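Local coordinates for hypothetical protein TM1380 (Thermotoga maritima, PDB 1Z85) that probably methylates the N3 position of a specific uridine in 16S ribosomal RNA, using S-adenosyl-L-methionine as methyl donor, at residues G54-I60 with I73-K79; P83-L87 with I227-K233; P92-R98 with V186-G190. All blocks are in the same frame, centred on the assembly; numbering follows the deposited sequence.

How the interactions relate
Followed from the N terminus, the chain first closes interaction 1, a short-range hairpin pairing of 54-60 with 73-79 in the N-terminal PUA-like sheet. Interaction 2 opens just beyond it: 83-87, the lead-in to the first strand of the parallel methyltransferase sheet, meets 227-233 at the C-terminal end of the chain, closing a loop of 139 residues. Interaction 3, 92-98 with 186-190, is nested within that loop and joins the turns that follow two neighbouring parallel strands. Interactions 1 and 3 lie on opposite sides of the chain's centre, their own centres 37 Å apart. Interactions 1 and 2 adjoin in sequence, where one domain passes into the other.

Interaction 1 of 3, residues G54-I60 with I73-K79; sequences GFSYTCI and IVKVEEK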
ATOM      1  N   GLY B  54       0.949  11.072  24.042  1.00 35.69           N
ATOM      2  CA  GLY B  54       1.726  12.198  23.519  1.00 36.03           C
ATOM      3  C   GLY B  54       3.036  12.474  24.226  1.00 37.41           C
ATOM      4  O   GLY B  54       3.816  13.355  23.797  1.00 38.66           O
ATOM      5  N   PHE B  55       3.316  11.733  25.294  1.00 36.90           N
ATOM      6  CA  PHE B  55       4.526  12.015  26.032  1.00 39.98           C
ATOM      7  C   PHE B  55       5.627  11.035  25.739  1.00 40.09           C
ATOM      8  O   PHE B  55       5.387   9.851  25.413  1.00 38.74           O
ATOM      9  CB  PHE B  55       4.242  12.132  27.530  1.00 43.15           C
ATOM     10  CG  PHE B  55       3.377  13.313  27.869  1.00 39.16           C
ATOM     11  CD1 PHE B  55       1.989  13.220  27.762  1.00 41.73           C
ATOM     12  CD2 PHE B  55       3.941  14.511  28.241  1.00 44.97           C
ATOM     13  CE1 PHE B  55       1.174  14.294  28.043  1.00 45.14           C
ATOM     14  CE2 PHE B  55       3.128  15.599  28.536  1.00 50.61           C
ATOM     15  CZ  PHE B  55       1.729  15.483  28.426  1.00 47.88           C
ATOM     16  N   SER B  56       6.839  11.578  25.811  1.00 39.66           N
ATOM     17  CA  SER B  56       8.064  10.810  25.696  1.00 39.89           C
ATOM     18  C   SER B  56       8.787  10.825  27.057  1.00 38.87           C
ATOM     19  O   SER B  56       8.883  11.875  27.708  1.00 35.41           O
ATOM     20  CB  SER B  56       8.948  11.408  24.588  1.00 38.83           C
ATOM     21  OG  SER B  56      10.213  10.780  24.536  1.00 37.25           O
ATOM     22  N   TYR B  57       9.292   9.664  27.476  1.00 37.32           N
ATOM     23  CA  TYR B  57      10.067   9.556  28.709  1.00 37.82           C
ATOM     24  C   TYR B  57      11.455   8.968  28.426  1.00 38.48           C
ATOM     25  O   TYR B  57      11.599   7.912  27.807  1.00 38.95           O
ATOM     26  CB  TYR B  57       9.332   8.707  29.756  1.00 38.64           C
ATOM     27  CG  TYR B  57       7.910   9.163  30.010  1.00 42.16           C
ATOM     28  CD1 TYR B  57       6.856   8.717  29.197  1.00 43.98           C
ATOM     29  CD2 TYR B  57       7.613  10.058  31.034  1.00 45.81           C
ATOM     30  CE1 TYR B  57       5.548   9.152  29.414  1.00 44.52           C
ATOM     31  CE2 TYR B  57       6.295  10.491  31.268  1.00 41.47           C
ATOM     32  CZ  TYR B  57       5.278  10.040  30.457  1.00 38.03           C
ATOM     33  OH  TYR B  57       3.991  10.457  30.674  1.00 38.54           O
ATOM     34  N   THR B  58      12.481   9.677  28.857  1.00 37.78           N
ATOM     35  CA  THR B  58      13.826   9.161  28.825  1.00 38.18           C
ATOM     36  C   THR B  58      14.057   8.612  30.213  1.00 38.95           C
ATOM     37  O   THR B  58      13.853   9.318  31.204  1.00 38.32           O
ATOM     38  CB  THR B  58      14.808  10.261  28.483  1.00 39.66           C
ATOM     39  OG1 THR B  58      14.411  10.854  27.235  1.00 42.35           O
ATOM     40  CG2 THR B  58      16.246   9.721  28.389  1.00 38.75           C
ATOM     41  N   CYS B  59      14.427   7.334  30.266  1.00 40.76           N
ATOM     42  CA  CYS B  59      14.475   6.575  31.516  1.00 43.24           C
ATOM     43  C   CYS B  59      15.745   5.722  31.643  1.00 43.95           C
ATOM     44  O   CYS B  59      16.403   5.392  30.651  1.00 41.34           O
ATOM     45  CB  CYS B  59      13.252   5.645  31.644  1.00 44.85           C
ATOM     46  SG  CYS B  59      11.651   6.345  31.188  1.00 45.51           S
ATOM     47  N   ILE B  60      16.079   5.387  32.885  1.00 45.57           N
ATOM     48  CA  ILE B  60      17.115   4.408  33.183  1.00 46.62           C
ATOM     49  C   ILE B  60      16.443   3.115  33.657  1.00 46.76           C
ATOM     50  O   ILE B  60      15.703   3.112  34.639  1.00 46.61           O
ATOM     51  CB  ILE B  60      18.098   4.920  34.252  1.00 45.45           C
ATOM     52  CG1 ILE B  60      18.574   6.337  33.894  1.00 42.54           C
ATOM     53  CG2 ILE B  60      19.265   3.924  34.397  1.00 47.47           C
ATOM     54  CD1 ILE B  60      19.809   6.824  34.663  1.00 49.54           C
ATOM     55  N   ILE B  73      12.273   7.548  35.395  1.00 41.03           N
ATOM     56  CA  ILE B  73      12.181   8.713  34.476  1.00 40.73           C
ATOM     57  C   ILE B  73      13.289   9.759  34.809  1.00 38.58           C
ATOM     58  O   ILE B  73      13.480  10.078  35.978  1.00 32.88           O
ATOM     59  CB  ILE B  73      10.793   9.445  34.594  1.00 39.80           C
ATOM     60  CG1 ILE B  73       9.647   8.472  34.345  1.00 38.77           C
ATOM     61  CG2 ILE B  73      10.736  10.663  33.669  1.00 35.94           C
ATOM     62  CD1 ILE B  73       8.325   8.905  34.934  1.00 43.01           C
ATOM     63  N   VAL B  74      14.002  10.222  33.769  1.00 38.61           N
ATOM     64  CA  VAL B  74      14.961  11.337  33.845  1.00 39.95           C
ATOM     65  C   VAL B  74      14.319  12.569  33.222  1.00 38.22           C
ATOM     66  O   VAL B  74      14.319  13.634  33.817  1.00 35.08           O
ATOM     67  CB  VAL B  74      16.263  11.043  33.031  1.00 40.85           C
ATOM     68  CG1 VAL B  74      17.219  12.254  33.028  1.00 45.78           C
ATOM     69  CG2 VAL B  74      16.962   9.803  33.544  1.00 44.58           C
ATOM     70  N   LYS B  75      13.765  12.406  32.017  1.00 37.27           N
ATOM     71  CA  LYS B  75      13.272  13.544  31.245  1.00 35.31           C
ATOM     72  C   LYS B  75      11.929  13.188  30.638  1.00 35.30           C
ATOM     73  O   LYS B  75      11.682  12.029  30.264  1.00 35.37           O
ATOM     74  CB  LYS B  75      14.301  13.940  30.167  1.00 35.16           C
ATOM     75  CG  LYS B  75      14.071  15.309  29.497  1.00 37.18           C
ATOM     76  CD  LYS B  75      15.168  15.640  28.476  1.00 36.20           C
ATOM     77  CE  LYS B  75      14.767  16.787  27.520  1.00 40.53           C
ATOM     78  NZ  LYS B  75      15.181  18.128  28.013  1.00 48.02           N
ATOM     79  N   VAL B  76      11.038  14.173  30.598  1.00 35.54           N
ATOM     80  CA  VAL B  76       9.751  14.057  29.903  1.00 37.00           C
ATOM     81  C   VAL B  76       9.698  15.159  28.863  1.00 38.83           C
ATOM     82  O   VAL B  76      10.094  16.311  29.142  1.00 38.97           O
ATOM     83  CB  VAL B  76       8.550  14.272  30.849  1.00 37.03           C
ATOM     84  CG1 VAL B  76       7.214  14.058  30.097  1.00 41.19           C
ATOM     85  CG2 VAL B  76       8.655  13.366  32.072  1.00 39.79           C
ATOM     86  N   GLU B  77       9.239  14.815  27.671  1.00 38.76           N
ATOM     87  CA  GLU B  77       8.873  15.812  26.674  1.00 42.84           C
ATOM     88  C   GLU B  77       7.486  15.458  26.164  1.00 41.85           C
ATOM     89  O   GLU B  77       7.239  14.308  25.799  1.00 41.63           O
ATOM     90  CB  GLU B  77       9.838  15.806  25.479  1.00 44.02           C
ATOM     91  CG  GLU B  77      11.310  16.013  25.802  1.00 48.95           C
ATOM     92  CD  GLU B  77      12.219  15.364  24.755  1.00 49.16           C
ATOM     93  OE1 GLU B  77      12.474  14.139  24.879  1.00 49.83           O
ATOM     94  OE2 GLU B  77      12.669  16.082  23.817  1.00 55.82           O
ATOM     95  N   GLU B  78       6.589  16.441  26.165  1.00 42.15           N
ATOM     96  CA  GLU B  78       5.340  16.370  25.416  1.00 43.64           C
ATOM     97  C   GLU B  78       5.684  16.424  23.926  1.00 43.63           C
ATOM     98  O   GLU B  78       6.262  17.408  23.439  1.00 41.87           O
ATOM     99  CB  GLU B  78       4.436  17.538  25.775  1.00 43.60           C
ATOM    100  CG  GLU B  78       3.076  17.510  25.092  1.00 48.45           C
ATOM    101  CD  GLU B  78       2.198  18.680  25.503  1.00 46.97           C
ATOM    102  OE1 GLU B  78       2.740  19.802  25.671  1.00 51.37           O
ATOM    103  OE2 GLU B  78       0.971  18.470  25.655  1.00 53.79           O
ATOM    104  N   LYS B  79       5.338  15.359  23.208  1.00 43.08           N
ATOM    105  CA  LYS B  79       5.733  15.197  21.814  1.00 42.93           C
ATOM    106  C   LYS B  79       4.580  15.475  20.839  1.00 42.24           C
ATOM    107  O   LYS B  79       4.821  15.909  19.735  1.00 40.98           O
ATOM    108  CB  LYS B  79       6.299  13.780  21.605  1.00 44.52           C
ATOM    109  CG  LYS B  79       7.646  13.713  20.864  1.00 51.57           C
ATOM    110  CD  LYS B  79       8.860  13.859  21.774  1.00 42.64           C
ATOM    111  CE  LYS B  79      10.128  13.897  20.933  1.00 51.62           C
ATOM    112  NZ  LYS B  79      11.384  13.932  21.737  1.00 49.22           N
TER
HETATM  113  O   HOH W   1      12.034  12.478  27.280  1.00 54.95           O
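Phe55 and Glu78 pair near the open end of an antiparallel beta hairpin in the PUA-like domain, where strands 55-64 and 69-78 run side by side. The backbone ladder runs regularly from Gly54, whose O accepts from Lys79 N, through Ser56, whose N bonds Glu77 O at 2.8 Å, to Thr58, whose N reaches Lys75 O. It is then broken by a classic beta bulge: Val74 and Lys75 both face Thr58, and Thr58 O takes two N-H groups, from Val74 N at 2.7 Å and from Lys75 N at 3.2 Å.

Apolar contacts gather on the face that carries Phe55, Tyr57, Cys59, Ile73, Val76 and Glu78. The two methyls of Val76 are shared out between the rings, CG1 lying 3.8 Å from Phe55 CD2 and CG2 3.6 Å from Tyr57 CD2. With its CG anti to the carbonyl carbon (chi1 -66°), Phe55 leans across to Glu78, and CE2 comes 3.6 Å from Glu78 CB. Tyr57 OH is held by Asp51, and Val26 of strand 25-28 covers part of this face.

The other face is mainly polar. Ser56 OG turns to Glu48 of strand 46-50, while Lys79 NZ forms a salt bridge with Glu77 OE2, its hydrogen bond weak. A water joins the strands here: it lies 2.9 Å from Thr58 OG1 and can donate to Glu77 OE1, 3.0 Å away.

Interaction 2 of 3, residues P83-L87 with I227-K233; sequences PTEKL and IALKKQK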
ATOM      1  N   PRO B  83      -5.391  16.720  18.541  1.00 55.90           N
ATOM      2  CA  PRO B  83      -5.687  17.614  17.414  1.00 56.12           C
ATOM      3  C   PRO B  83      -7.059  18.271  17.585  1.00 56.40           C
ATOM      4  O   PRO B  83      -7.962  17.676  18.179  1.00 55.33           O
ATOM      5  CB  PRO B  83      -5.693  16.660  16.222  1.00 55.13           C
ATOM      6  CG  PRO B  83      -6.199  15.406  16.803  1.00 57.21           C
ATOM      7  CD  PRO B  83      -5.647  15.312  18.202  1.00 53.88           C
ATOM      8  N   THR B  84      -7.210  19.483  17.057  1.00 58.82           N
ATOM      9  CA  THR B  84      -8.498  20.169  17.076  1.00 59.85           C
ATOM     10  C   THR B  84      -9.466  19.563  16.080  1.00 59.00           C
ATOM     11  O   THR B  84     -10.641  19.442  16.395  1.00 61.91           O
ATOM     12  CB  THR B  84      -8.384  21.650  16.748  1.00 61.03           C
ATOM     13  OG1 THR B  84      -7.025  22.064  16.891  1.00 68.85           O
ATOM     14  CG2 THR B  84      -9.296  22.461  17.665  1.00 63.90           C
ATOM     15  N   GLU B  85      -9.004  19.182  14.887  1.00 56.08           N
ATOM     16  CA  GLU B  85      -9.897  18.445  13.990  1.00 55.32           C
ATOM     17  C   GLU B  85      -9.464  16.993  13.725  1.00 50.73           C
ATOM     18  O   GLU B  85      -8.334  16.690  13.355  1.00 48.48           O
ATOM     19  CB  GLU B  85     -10.274  19.285  12.768  1.00 53.95           C
ATOM     20  CG  GLU B  85      -9.925  18.819  11.390  1.00 62.89           C
ATOM     21  CD  GLU B  85     -10.360  19.883  10.371  1.00 61.08           C
ATOM     22  OE1 GLU B  85     -11.420  20.505  10.612  1.00 62.66           O
ATOM     23  OE2 GLU B  85      -9.633  20.120   9.376  1.00 67.60           O
ATOM     24  N   LYS B  86     -10.382  16.088  14.011  1.00 47.14           N
ATOM     25  CA  LYS B  86     -10.059  14.676  14.060  1.00 47.00           C
ATOM     26  C   LYS B  86     -10.351  14.039  12.709  1.00 42.22           C
ATOM     27  O   LYS B  86     -11.292  14.424  12.004  1.00 38.79           O
ATOM     28  CB  LYS B  86     -10.845  13.935  15.146  1.00 47.18           C
ATOM     29  CG  LYS B  86     -10.909  14.610  16.518  1.00 58.66           C
ATOM     30  CD  LYS B  86     -10.181  13.843  17.629  1.00 61.04           C
ATOM     31  CE  LYS B  86     -10.324  14.570  18.988  1.00 62.67           C
ATOM     32  NZ  LYS B  86      -9.835  15.995  18.965  1.00 66.09           N
ATOM     33  N   LEU B  87      -9.502  13.070  12.370  1.00 39.67           N
ATOM     34  CA  LEU B  87      -9.749  12.137  11.284  1.00 37.35           C
ATOM     35  C   LEU B  87     -10.178  10.797  11.894  1.00 37.25           C
ATOM     36  O   LEU B  87      -9.438  10.175  12.659  1.00 40.73           O
ATOM     37  CB  LEU B  87      -8.486  11.997  10.447  1.00 37.67           C
ATOM     38  CG  LEU B  87      -8.549  10.925   9.347  1.00 40.74           C
ATOM     39  CD1 LEU B  87      -9.648  11.214   8.349  1.00 48.03           C
ATOM     40  CD2 LEU B  87      -7.231  10.841   8.657  1.00 41.23           C
ATOM     41  N   ILE B 227      -6.685  11.453   1.754  1.00 39.27           N
ATOM     42  CA  ILE B 227      -7.422  12.263   2.683  1.00 38.99           C
ATOM     43  C   ILE B 227      -6.513  12.797   3.818  1.00 40.37           C
ATOM     44  O   ILE B 227      -6.536  13.954   4.131  1.00 40.00           O
ATOM     45  CB  ILE B 227      -8.655  11.469   3.223  1.00 42.82           C
ATOM     46  CG1 ILE B 227      -9.720  11.337   2.110  1.00 40.93           C
ATOM     47  CG2 ILE B 227      -9.243  12.190   4.454  1.00 39.23           C
ATOM     48  CD1 ILE B 227     -10.714  10.181   2.234  1.00 39.40           C
ATOM     49  N   ALA B 228      -5.710  11.944   4.432  1.00 40.51           N
ATOM     50  CA  ALA B 228      -4.779  12.355   5.478  1.00 39.18           C
ATOM     51  C   ALA B 228      -3.800  13.394   5.003  1.00 40.13           C
ATOM     52  O   ALA B 228      -3.461  14.323   5.708  1.00 41.05           O
ATOM     53  CB  ALA B 228      -4.025  11.129   5.968  1.00 38.67           C
ATOM     54  N   LEU B 229      -3.311  13.202   3.786  1.00 44.75           N
ATOM     55  CA  LEU B 229      -2.443  14.170   3.115  1.00 45.65           C
ATOM     56  C   LEU B 229      -3.074  15.536   2.988  1.00 44.73           C
ATOM     57  O   LEU B 229      -2.473  16.535   3.349  1.00 45.41           O
ATOM     58  CB  LEU B 229      -2.128  13.672   1.718  1.00 47.62           C
ATOM     59  CG  LEU B 229      -0.724  13.157   1.439  1.00 56.51           C
ATOM     60  CD1 LEU B 229      -0.625  12.776  -0.067  1.00 60.18           C
ATOM     61  CD2 LEU B 229       0.326  14.187   1.781  1.00 52.51           C
ATOM     62  N   LYS B 230      -4.282  15.562   2.426  1.00 43.83           N
ATOM     63  CA  LYS B 230      -5.059  16.787   2.196  1.00 42.26           C
ATOM     64  C   LYS B 230      -5.344  17.478   3.546  1.00 40.89           C
ATOM     65  O   LYS B 230      -5.210  18.669   3.681  1.00 41.56           O
ATOM     66  CB  LYS B 230      -6.362  16.429   1.457  1.00 42.00           C
ATOM     67  CG  LYS B 230      -6.846  17.416   0.422  1.00 52.11           C
ATOM     68  CD  LYS B 230      -5.919  17.554  -0.777  1.00 50.89           C
ATOM     69  N   LYS B 231      -5.668  16.696   4.564  1.00 42.05           N
ATOM     70  CA  LYS B 231      -5.889  17.203   5.915  1.00 41.85           C
ATOM     71  C   LYS B 231      -4.622  17.440   6.736  1.00 42.30           C
ATOM     72  O   LYS B 231      -4.685  17.814   7.921  1.00 40.20           O
ATOM     73  CB  LYS B 231      -6.786  16.206   6.653  1.00 43.19           C
ATOM     74  CG  LYS B 231      -8.203  16.231   6.170  1.00 47.27           C
ATOM     75  CD  LYS B 231      -8.710  17.637   6.314  1.00 43.03           C
ATOM     76  CE  LYS B 231     -10.129  17.731   6.740  1.00 45.54           C
ATOM     77  NZ  LYS B 231     -10.476  19.158   6.482  1.00 36.80           N
ATOM     78  N   GLN B 232      -3.474  17.213   6.111  1.00 41.62           N
ATOM     79  CA  GLN B 232      -2.192  17.332   6.771  1.00 42.41           C
ATOM     80  C   GLN B 232      -2.059  16.523   8.058  1.00 44.18           C
ATOM     81  O   GLN B 232      -1.419  16.953   9.006  1.00 45.70           O
ATOM     82  CB  GLN B 232      -1.882  18.808   6.982  1.00 44.08           C
ATOM     83  CG  GLN B 232      -1.091  19.362   5.831  1.00 50.81           C
ATOM     84  CD  GLN B 232      -1.669  20.610   5.239  1.00 61.98           C
ATOM     85  OE1 GLN B 232      -2.159  20.596   4.106  1.00 72.02           O
ATOM     86  NE2 GLN B 232      -1.599  21.711   5.984  1.00 51.93           N
ATOM     87  N   LYS B 233      -2.693  15.359   8.101  1.00 44.17           N
ATOM     88  CA  LYS B 233      -2.460  14.398   9.161  1.00 43.65           C
ATOM     89  C   LYS B 233      -1.132  13.657   8.952  1.00 46.69           C
ATOM     90  O   LYS B 233      -0.558  13.098   9.881  1.00 45.43           O
ATOM     91  CB  LYS B 233      -3.609  13.421   9.207  1.00 45.16           C
ATOM     92  CG  LYS B 233      -4.962  14.090   9.623  1.00 42.88           C
ATOM     93  CD  LYS B 233      -4.995  14.342  11.095  1.00 45.39           C
ATOM     94  CE  LYS B 233      -6.231  15.074  11.567  1.00 40.26           C
ATOM     95  NZ  LYS B 233      -5.992  15.354  13.019  1.00 39.46           N
TER
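The C-terminal end of helix 216-230 packs against the lead-in to strand 87-92 of the parallel methyltransferase sheet, with Lys233 reaching across to Glu85 and Leu87. The helix closes in a Schellman motif: Gln232 adopts positive phi, Lys233 N bonds back to Ala228 O, and Gln232 N to Leu229 O. This reversal sends Lys233 toward the incoming segment.

The aliphatic part of Lys233 runs antiparallel alongside Leu87, CE lying 4.0 Å from Leu87 CB. A bend at chi2 (-77°) is followed by an extended run that carries NZ to Glu85 O, 2.7 Å away and nearly in line with the carbonyl bond. Pro83 CB borders the same ammonium at 3.5 Å, and Asp112, which also accepts from Leu87 N, supplies a salt bridge. An alanine in place of Lys233 would probably leave Glu85 O without this donor and Asp112 without its charged mate, and open a gap beside Leu87.

A second lysine works from the helix end. Lys231 NZ meets Glu85 OE2 at 3.2 Å in a salt bridge, coming from above the carboxylate plane, and also donates to Leu178 O. The extended glutamate chain and the twice-bent lysine meet roughly perpendicular to each other.

Deeper in, Leu87 divides its methyls between two helix residues: CD1 lies 4.0 Å from Ile227 CG2, and CD2 lies 4.2 Å from Ala228 CB. Ile182 of strand 182-186 touches both Leu87 and Ile227, continuing the apolar layer onto the neighbouring strand. A helix laid against a parallel sheet is the layered packing of alpha/beta proteins, here within a SPOUT domain of the alpha/beta knot class.

Interaction 3 of 3, residues P92-R98 with V186-G190; sequences PIGRWER and VGPEG
Glu189 reaches from the loop after strand 182-186 to two arginines, Arg95 and Arg98, at the start of helix 96-108. Its CB lies over one face of the Arg98 guanidinium, 3.5 Å from Arg98 NH2. CG continues across that face and sits above its centre, 3.6 Å from Arg98 CZ. The chain is fully extended, with CG anti to the backbone N (chi1 -176°), which brings CD to the edge of the Arg95 guanidinium, in its plane, while the carboxylate still lies over Arg98. The carboxylate is stacked with Arg98, the two planes 3° apart, but stands 45° from that of Arg95.

At the tip, Arg95 grips the carboxylate side-on. Glu189 OE1 takes Arg95 NE through its syn lone pair at 2.9 Å, whereas Glu189 OE2 is met by Arg95 NH2 at 3.0 Å from above the carboxylate plane. A water whose O lies 2.6 Å from Glu189 OE1 donates to it. The same water accepts from the backbone N of Arg95, the N-cap residue of the helix. Within 92-98 itself, Glu97 OE1 makes a salt bridge to Arg95 NH1, so that four charged residues form one network.

A second water joins Arg98 NH2 to Gly187 O, and Phe216 makes a cation-pi contact with Arg98. Beneath this charged layer the Pro92 ring packs on the end of strand 182-186 and the loop after it: CD lies 3.4 Å from Val186 O, and CB is 4.0 Å from Pro188 CA. That Gly-Pro-Glu-Gly loop is familiar in SPOUT methyltransferases, where this region probably takes part in cofactor binding.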
ATOM      1  N   PRO B  92     -14.194  -2.168   9.253  1.00 39.16           N
ATOM      2  CA  PRO B  92     -15.073  -3.312   9.342  1.00 36.46           C
ATOM      3  C   PRO B  92     -14.440  -4.429  10.174  1.00 38.18           C
ATOM      4  O   PRO B  92     -13.233  -4.696  10.038  1.00 37.53           O
ATOM      5  CB  PRO B  92     -15.259  -3.745   7.886  1.00 37.54           C
ATOM      6  CG  PRO B  92     -14.052  -3.205   7.161  1.00 43.83           C
ATOM      7  CD  PRO B  92     -13.656  -1.955   7.893  1.00 39.24           C
ATOM      8  N   ILE B  93     -15.255  -5.029  11.044  1.00 35.25           N
ATOM      9  CA  ILE B  93     -14.918  -6.225  11.786  1.00 37.02           C
ATOM     10  C   ILE B  93     -15.071  -7.408  10.830  1.00 40.34           C
ATOM     11  O   ILE B  93     -16.174  -7.798  10.489  1.00 34.47           O
ATOM     12  CB  ILE B  93     -15.795  -6.406  13.021  1.00 38.76           C
ATOM     13  CG1 ILE B  93     -15.514  -5.289  14.032  1.00 40.72           C
ATOM     14  CG2 ILE B  93     -15.536  -7.728  13.659  1.00 39.88           C
ATOM     15  CD1 ILE B  93     -16.572  -5.177  15.155  1.00 38.01           C
ATOM     16  N   GLY B  94     -13.923  -7.912  10.356  1.00 37.66           N
ATOM     17  CA  GLY B  94     -13.872  -8.961   9.328  1.00 38.25           C
ATOM     18  C   GLY B  94     -12.670  -9.869   9.546  1.00 38.86           C
ATOM     19  O   GLY B  94     -12.190  -9.997  10.668  1.00 39.66           O
ATOM     20  N   ARG B  95     -12.231 -10.552   8.505  1.00 37.98           N
ATOM     21  CA  ARG B  95     -11.125 -11.470   8.620  1.00 37.50           C
ATOM     22  C   ARG B  95      -9.945 -10.766   9.204  1.00 39.20           C
ATOM     23  O   ARG B  95      -9.628  -9.602   8.813  1.00 36.46           O
ATOM     24  CB  ARG B  95     -10.775 -12.064   7.250  1.00 38.78           C
ATOM     25  CG  ARG B  95     -11.814 -13.070   6.822  1.00 43.81           C
ATOM     26  CD  ARG B  95     -11.401 -13.846   5.596  1.00 47.55           C
ATOM     27  NE  ARG B  95     -11.180 -12.969   4.444  1.00 39.21           N
ATOM     28  CZ  ARG B  95      -9.984 -12.771   3.886  1.00 52.46           C
ATOM     29  NH1 ARG B  95      -8.920 -13.391   4.355  1.00 55.25           N
ATOM     30  NH2 ARG B  95      -9.849 -11.973   2.837  1.00 48.85           N
ATOM     31  N   TRP B  96      -9.265 -11.441  10.119  1.00 38.59           N
ATOM     32  CA  TRP B  96      -8.239 -10.768  10.913  1.00 38.64           C
ATOM     33  C   TRP B  96      -7.116 -10.123  10.094  1.00 40.00           C
ATOM     34  O   TRP B  96      -6.614  -9.057  10.408  1.00 41.22           O
ATOM     35  CB  TRP B  96      -7.683 -11.714  11.976  1.00 38.34           C
ATOM     36  CG  TRP B  96      -6.593 -11.073  12.742  1.00 40.42           C
ATOM     37  CD1 TRP B  96      -5.268 -11.418  12.723  1.00 44.07           C
ATOM     38  CD2 TRP B  96      -6.714  -9.926  13.597  1.00 39.11           C
ATOM     39  NE1 TRP B  96      -4.555 -10.562  13.551  1.00 46.96           N
ATOM     40  CE2 TRP B  96      -5.415  -9.627  14.081  1.00 40.90           C
ATOM     41  CE3 TRP B  96      -7.802  -9.136  14.023  1.00 39.25           C
ATOM     42  CZ2 TRP B  96      -5.165  -8.557  14.965  1.00 45.18           C
ATOM     43  CZ3 TRP B  96      -7.558  -8.056  14.883  1.00 39.77           C
ATOM     44  CH2 TRP B  96      -6.249  -7.789  15.359  1.00 46.46           C
ATOM     45  N   GLU B  97      -6.707 -10.766   9.029  1.00 41.27           N
ATOM     46  CA  GLU B  97      -5.600 -10.253   8.217  1.00 43.94           C
ATOM     47  C   GLU B  97      -5.969  -8.886   7.568  1.00 44.22           C
ATOM     48  O   GLU B  97      -5.109  -7.979   7.418  1.00 41.72           O
ATOM     49  CB  GLU B  97      -5.266 -11.307   7.167  1.00 46.06           C
ATOM     50  CG  GLU B  97      -5.350 -12.812   7.807  1.00 63.66           C
ATOM     51  CD  GLU B  97      -6.756 -13.586   7.682  1.00 66.50           C
ATOM     52  OE1 GLU B  97      -7.021 -14.238   6.633  1.00 69.77           O
ATOM     53  OE2 GLU B  97      -7.569 -13.611   8.658  1.00 51.52           O
ATOM     54  N   ARG B  98      -7.251  -8.719   7.199  1.00 37.09           N
ATOM     55  CA  ARG B  98      -7.721  -7.438   6.656  1.00 36.73           C
ATOM     56  C   ARG B  98      -7.802  -6.421   7.777  1.00 39.65           C
ATOM     57  O   ARG B  98      -7.375  -5.298   7.591  1.00 41.01           O
ATOM     58  CB  ARG B  98      -9.092  -7.581   6.020  1.00 38.59           C
ATOM     59  CG  ARG B  98      -9.031  -8.249   4.678  1.00 45.30           C
ATOM     60  CD  ARG B  98     -10.398  -8.723   4.199  1.00 48.79           C
ATOM     61  NE  ARG B  98     -11.197  -7.646   3.630  1.00 43.00           N
ATOM     62  CZ  ARG B  98     -11.263  -7.347   2.335  1.00 42.02           C
ATOM     63  NH1 ARG B  98     -10.520  -7.976   1.419  1.00 41.11           N
ATOM     64  NH2 ARG B  98     -12.059  -6.372   1.968  1.00 46.14           N
ATOM     65  N   VAL B 186     -14.640   2.618   5.674  1.00 41.49           N
ATOM     66  CA  VAL B 186     -14.163   1.521   4.820  1.00 36.62           C
ATOM     67  C   VAL B 186     -15.216   0.370   4.750  1.00 38.66           C
ATOM     68  O   VAL B 186     -15.620  -0.202   5.755  1.00 41.70           O
ATOM     69  CB  VAL B 186     -12.838   0.957   5.362  1.00 35.50           C
ATOM     70  CG1 VAL B 186     -12.360  -0.203   4.500  1.00 38.49           C
ATOM     71  CG2 VAL B 186     -11.766   2.077   5.468  1.00 39.65           C
ATOM     72  N   GLY B 187     -15.605  -0.010   3.560  1.00 40.82           N
ATOM     73  CA  GLY B 187     -16.642  -1.023   3.396  1.00 40.27           C
ATOM     74  C   GLY B 187     -16.211  -2.446   3.702  1.00 40.20           C
ATOM     75  O   GLY B 187     -15.005  -2.785   3.671  1.00 38.06           O
ATOM     76  N   PRO B 188     -17.195  -3.307   4.001  1.00 38.93           N
ATOM     77  CA  PRO B 188     -16.898  -4.693   4.324  1.00 39.31           C
ATOM     78  C   PRO B 188     -16.533  -5.565   3.102  1.00 39.75           C
ATOM     79  O   PRO B 188     -16.876  -5.256   1.964  1.00 37.22           O
ATOM     80  CB  PRO B 188     -18.192  -5.174   4.972  1.00 40.88           C
ATOM     81  CG  PRO B 188     -19.252  -4.402   4.287  1.00 39.65           C
ATOM     82  CD  PRO B 188     -18.639  -3.039   4.015  1.00 38.98           C
ATOM     83  N   GLU B 189     -15.842  -6.672   3.356  1.00 39.29           N
ATOM     84  CA  GLU B 189     -15.414  -7.559   2.283  1.00 38.40           C
ATOM     85  C   GLU B 189     -16.550  -8.124   1.409  1.00 37.81           C
ATOM     86  O   GLU B 189     -16.425  -8.178   0.206  1.00 37.81           O
ATOM     87  CB  GLU B 189     -14.570  -8.681   2.872  1.00 41.21           C
ATOM     88  CG  GLU B 189     -13.987  -9.628   1.827  1.00 43.77           C
ATOM     89  CD  GLU B 189     -13.178 -10.759   2.425  1.00 44.72           C
ATOM     90  OE1 GLU B 189     -13.238 -11.007   3.661  1.00 39.93           O
ATOM     91  OE2 GLU B 189     -12.484 -11.412   1.623  1.00 46.59           O
ATOM     92  N   GLY B 190     -17.674  -8.499   2.003  1.00 39.99           N
ATOM     93  CA  GLY B 190     -18.792  -9.059   1.235  1.00 40.91           C
ATOM     94  C   GLY B 190     -19.714  -8.003   0.642  1.00 39.74           C
ATOM     95  O   GLY B 190     -20.734  -8.346   0.054  1.00 42.23           O
TER
HETATM   96  O   HOH W   2     -13.737 -10.061   6.008  1.00 30.53           O
HETATM   97  O   HOH W   3     -12.980  -4.749   3.961  1.00 39.27           O